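Local coordinates for protein germination-specific N-acetylmuramoyl-L-alanine amidase, Autolysin (Clostridioides difficile, PDB 7RAG) that probably cleaves the amide bond between N-acetylmuramic acid and L-alanine in spore peptidoglycan, using a bound zinc ion, at residues P30-K35 against T39-I44; G177-S180 against E184-L187. All coordinates share one frame; numbering follows the deposited sequence.

Contact 1 and contact 2 lie side by side at one end of the central sheet, their centres about 10 Å apart, and they touch directly. Leu179 of contact 2 makes much of the join: its CD1 comes within 3.5 Å of Ala32 O and 3.7 Å of Thr39 O, both in contact 1. Asn34 reaches across as well, with its ND2 3.6 Å from Cys185 SG. Contact 1 carries a zinc ligand, Glu41, whose partners on the metal are His25 and His109. Contact 2 holds no ligand of the metal; measured between nearest atoms, the side chain of Leu179 lies about 5 Å from that of Glu41 and about 9 Å from the zinc ion.

Contact 1 (P30-K35 against T39-I44); sequences PGALNK and TSEKDI. With ZN (zinc ion), chain C.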
loop_
_atom_site.group_PDB
_atom_site.type_symbol
_atom_site.label_atom_id
_atom_site.label_comp_id
_atom_site.label_asym_id
_atom_site.label_seq_id
_atom_site.Cartn_x
_atom_site.Cartn_y
_atom_site.Cartn_z
ATOM N N PRO B 30 -9.947 -44.374 7.983
ATOM C CA PRO B 30 -8.865 -43.443 8.315
ATOM C C PRO B 30 -8.181 -43.052 7.018
ATOM O O PRO B 30 -8.598 -43.492 5.941
ATOM C CB PRO B 30 -7.961 -44.267 9.243
ATOM C CG PRO B 30 -8.127 -45.643 8.752
ATOM C CD PRO B 30 -9.578 -45.759 8.334
ATOM N N GLY B 31 -7.144 -42.246 7.054
ATOM C CA GLY B 31 -6.456 -42.130 5.785
ATOM C C GLY B 31 -5.240 -43.017 5.751
ATOM O O GLY B 31 -5.308 -44.201 6.073
ATOM N N ALA B 32 -4.118 -42.441 5.351
ATOM C CA ALA B 32 -2.833 -43.040 5.629
ATOM C C ALA B 32 -2.553 -42.951 7.120
ATOM O O ALA B 32 -3.245 -42.259 7.871
ATOM C CB ALA B 32 -1.739 -42.332 4.846
ATOM N N LEU B 33 -1.523 -43.662 7.555
ATOM C CA LEU B 33 -1.197 -43.723 8.964
ATOM C C LEU B 33 0.297 -43.521 9.144
ATOM O O LEU B 33 1.091 -43.719 8.219
ATOM C CB LEU B 33 -1.647 -45.057 9.576
ATOM C CG LEU B 33 -3.156 -45.309 9.522
ATOM C CD1 LEU B 33 -3.479 -46.792 9.597
ATOM C CD2 LEU B 33 -3.825 -44.575 10.646
ATOM N N ASN B 34 0.663 -43.103 10.353
ATOM C CA ASN B 34 2.063 -43.014 10.719
ATOM C C ASN B 34 2.655 -44.416 10.853
ATOM O O ASN B 34 1.940 -45.425 10.844
ATOM C CB ASN B 34 2.230 -42.235 12.022
ATOM C CG ASN B 34 3.673 -41.858 12.278
ATOM O OD1 ASN B 34 4.502 -41.905 11.362
ATOM N ND2 ASN B 34 3.989 -41.501 13.516
ATOM N N LYS B 35 3.987 -44.468 10.981
ATOM C CA LYS B 35 4.685 -45.747 11.081
ATOM C C LYS B 35 4.058 -46.640 12.143
ATOM O O LYS B 35 3.763 -47.814 11.891
ATOM C CB LYS B 35 6.165 -45.510 11.387
ATOM N N THR B 39 -1.324 -42.016 14.331
ATOM C CA THR B 39 -1.864 -40.804 13.736
ATOM C C THR B 39 -2.416 -41.105 12.346
ATOM O O THR B 39 -1.803 -41.852 11.578
ATOM C CB THR B 39 -0.760 -39.746 13.664
ATOM O OG1 THR B 39 -0.176 -39.593 14.966
ATOM C CG2 THR B 39 -1.306 -38.424 13.192
ATOM N N SER B 40 -3.575 -40.531 12.021
ATOM C CA SER B 40 -4.267 -40.833 10.773
ATOM C C SER B 40 -4.565 -39.552 9.995
ATOM O O SER B 40 -4.448 -38.440 10.519
ATOM C CB SER B 40 -5.572 -41.590 11.039
ATOM O OG SER B 40 -6.541 -40.705 11.571
ATOM N N GLU B 41 -4.978 -39.721 8.730
ATOM C CA GLU B 41 -5.366 -38.578 7.904
ATOM C C GLU B 41 -6.667 -37.943 8.382
ATOM O O GLU B 41 -6.765 -36.719 8.454
ATOM C CB GLU B 41 -5.537 -38.988 6.446
ATOM C CG GLU B 41 -4.301 -39.058 5.586
ATOM C CD GLU B 41 -4.661 -39.377 4.138
ATOM O OE1 GLU B 41 -5.386 -38.570 3.514
ATOM O OE2 GLU B 41 -4.246 -40.446 3.637
ATOM N N LYS B 42 -7.679 -38.764 8.708
ATOM C CA LYS B 42 -9.028 -38.288 9.042
ATOM C C LYS B 42 -9.028 -36.996 9.848
ATOM O O LYS B 42 -9.562 -35.963 9.415
ATOM C CB LYS B 42 -9.773 -39.337 9.880
ATOM C CG LYS B 42 -10.299 -40.533 9.162
ATOM C CD LYS B 42 -11.378 -41.253 10.006
ATOM C CE LYS B 42 -11.012 -41.374 11.477
ATOM N NZ LYS B 42 -12.031 -42.172 12.247
ATOM N N ASP B 43 -8.385 -37.055 11.017
ATOM C CA ASP B 43 -8.474 -36.004 12.017
ATOM C C ASP B 43 -7.681 -34.773 11.615
ATOM O O ASP B 43 -8.145 -33.646 11.812
ATOM C CB ASP B 43 -8.003 -36.545 13.366
ATOM C CG ASP B 43 -8.719 -37.841 13.752
ATOM O OD1 ASP B 43 -9.973 -37.880 13.640
ATOM O OD2 ASP B 43 -8.033 -38.821 14.146
ATOM N N ILE B 44 -6.501 -34.964 11.028
ATOM C CA ILE B 44 -5.723 -33.823 10.552
ATOM C C ILE B 44 -6.433 -33.119 9.392
ATOM O O ILE B 44 -6.494 -31.881 9.342
ATOM C CB ILE B 44 -4.304 -34.286 10.181
ATOM C CG1 ILE B 44 -3.569 -34.721 11.456
ATOM C CG2 ILE B 44 -3.544 -33.191 9.435
ATOM C CD1 ILE B 44 -2.104 -34.994 11.265
HETATM ZN ZN ZN C . -6.103 -39.292 1.661
#
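Glu41 spends its carboxylate in two directions: OE1 binds the zinc ion at 2.1 Å and OE2 takes the backbone N-H of Ala32, with N to OE2 at 2.6 Å. That second bond is nearly straight (163° at the hydrogen) and meets OE2 on its anti side, tilted 32° out of the carboxylate plane. It ties the carboxylate to the 30-35 backbone, while OE1 also receives the N-H of Leu110. With CG anti to the carbonyl carbon (chi1 -83°) and the chain extended beyond it, the side chain runs past Gly31, whose CA is 3.3 Å from Glu41 CB, to reach Ala32 N and the metal. Farther along, the backbones run roughly antiparallel through a single beta bridge, Leu33 with Ser40: Asn34 N donates to Thr39 O at 3.0 Å, and Glu41 N makes a weak bond to Ala32 O. Between these bonds, Leu33 lays its CD2 branch 3.5 Å from Ser40 CB. Lys42 packs its CG on Pro30 CA at 3.4 Å before its NZ pairs with Asp70 in a salt bridge and bonds to Gly27 O. With His25 and His109 completing the protein ligands, this is the His-Glu-His zinc site of an Amidase_3 enzyme.

Contact 2 (G177-S180 against E184-L187); sequences GFLS and ECKL
The strand that ends at Phe178 gives way to a turn at Leu179, and the chain then comes back as helix 182-188 beside the strand end it has just left. The closest CA atoms are those of Leu179 and Cys185, 4.7 Å apart; Phe178 and Glu184 form the next pair, more widely spaced. One hydrogen bond joins the segments: Phe178 N donates to Glu184 OE1 at 2.9 Å, with 164° at the hydrogen. OE1 is met on its syn side, the donor lifted somewhat from the carboxylate plane. A bend of the glutamate chain about its CB-CG bond helps turn the carboxylate back to the strand, where Glu184 OE1 also comes within 3.4 Å of Gly177 CA. The same oxygen accepts the N-H of Gly120, giving this buried atom two backbone donors. Strand 171-178 is an inner strand of the mixed sheet, parallel to 104-111 on one flank and antiparallel to 122-126 on the other, so the glutamate links the first turn of the short helix to the end of a core strand. The Phe178 ring presents its edge to Glu184 OE1, with CD2 4.0 Å from that oxygen, and the ring and carboxylate planes are 33° apart. Beyond the polar bond the contact turns apolar. Cys185 has SG anti to its backbone N (chi1 177°), which carries the sulfur to Leu179, whose CD2 branch meets SG at 3.7 Å. Leu179 also packs on Leu110 of strand 104-111.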
loop_
_atom_site.group_PDB
_atom_site.type_symbol
_atom_site.label_atom_id
_atom_site.label_comp_id
_atom_site.label_asym_id
_atom_site.label_seq_id
_atom_site.Cartn_x
_atom_site.Cartn_y
_atom_site.Cartn_z
ATOM N N GLY B 177 1.138 -32.799 3.758
ATOM C CA GLY B 177 2.439 -33.269 4.200
ATOM C C GLY B 177 2.421 -34.778 4.197
ATOM O O GLY B 177 1.430 -35.403 3.805
ATOM N N PHE B 178 3.530 -35.366 4.649
ATOM C CA PHE B 178 3.690 -36.816 4.691
ATOM C C PHE B 178 3.663 -37.308 6.133
ATOM O O PHE B 178 4.523 -36.935 6.936
ATOM C CB PHE B 178 4.998 -37.247 4.031
ATOM C CG PHE B 178 5.003 -37.121 2.534
ATOM C CD1 PHE B 178 4.971 -38.251 1.728
ATOM C CD2 PHE B 178 5.075 -35.884 1.932
ATOM C CE1 PHE B 178 4.992 -38.146 0.346
ATOM C CE2 PHE B 178 5.096 -35.773 0.551
ATOM C CZ PHE B 178 5.054 -36.909 -0.243
ATOM N N LEU B 179 2.686 -38.163 6.453
ATOM C CA LEU B 179 2.730 -38.905 7.706
ATOM C C LEU B 179 3.903 -39.865 7.752
ATOM O O LEU B 179 4.317 -40.273 8.844
ATOM C CB LEU B 179 1.444 -39.694 7.912
ATOM C CG LEU B 179 0.226 -38.883 8.311
ATOM C CD1 LEU B 179 -0.924 -39.817 8.625
ATOM C CD2 LEU B 179 0.576 -38.032 9.504
ATOM N N SER B 180 4.433 -40.250 6.586
ATOM C CA SER B 180 5.571 -41.155 6.507
ATOM C C SER B 180 6.857 -40.537 7.041
ATOM O O SER B 180 7.826 -41.263 7.275
ATOM C CB SER B 180 5.767 -41.602 5.056
ATOM O OG SER B 180 5.946 -40.495 4.179
ATOM N N GLU B 184 7.775 -34.184 9.900
ATOM C CA GLU B 184 6.552 -33.610 9.353
ATOM C C GLU B 184 5.316 -34.140 10.066
ATOM O O GLU B 184 4.365 -33.391 10.281
ATOM C CB GLU B 184 6.451 -33.867 7.846
ATOM C CG GLU B 184 7.028 -32.744 6.987
ATOM C CD GLU B 184 6.242 -32.514 5.702
ATOM O OE1 GLU B 184 5.756 -33.501 5.092
ATOM O OE2 GLU B 184 6.107 -31.335 5.303
ATOM N N CYS B 185 5.291 -35.425 10.424
ATOM C CA CYS B 185 4.130 -35.949 11.140
ATOM C C CYS B 185 3.927 -35.202 12.454
ATOM O O CYS B 185 2.815 -34.728 12.758
ATOM C CB CYS B 185 4.298 -37.448 11.388
ATOM S SG CYS B 185 2.952 -38.217 12.341
ATOM N N LYS B 186 5.013 -35.050 13.228
ATOM C CA LYS B 186 4.935 -34.283 14.468
ATOM C C LYS B 186 4.409 -32.872 14.210
ATOM O O LYS B 186 3.577 -32.365 14.970
ATOM C CB LYS B 186 6.305 -34.242 15.149
ATOM N N LEU B 187 4.865 -32.230 13.129
ATOM C CA LEU B 187 4.362 -30.897 12.814
ATOM C C LEU B 187 2.865 -30.921 12.508
ATOM O O LEU B 187 2.112 -30.039 12.945
ATOM C CB LEU B 187 5.128 -30.314 11.629
ATOM C CG LEU B 187 6.526 -29.772 11.880
ATOM C CD1 LEU B 187 7.091 -29.241 10.578
ATOM C CD2 LEU B 187 6.469 -28.684 12.948
#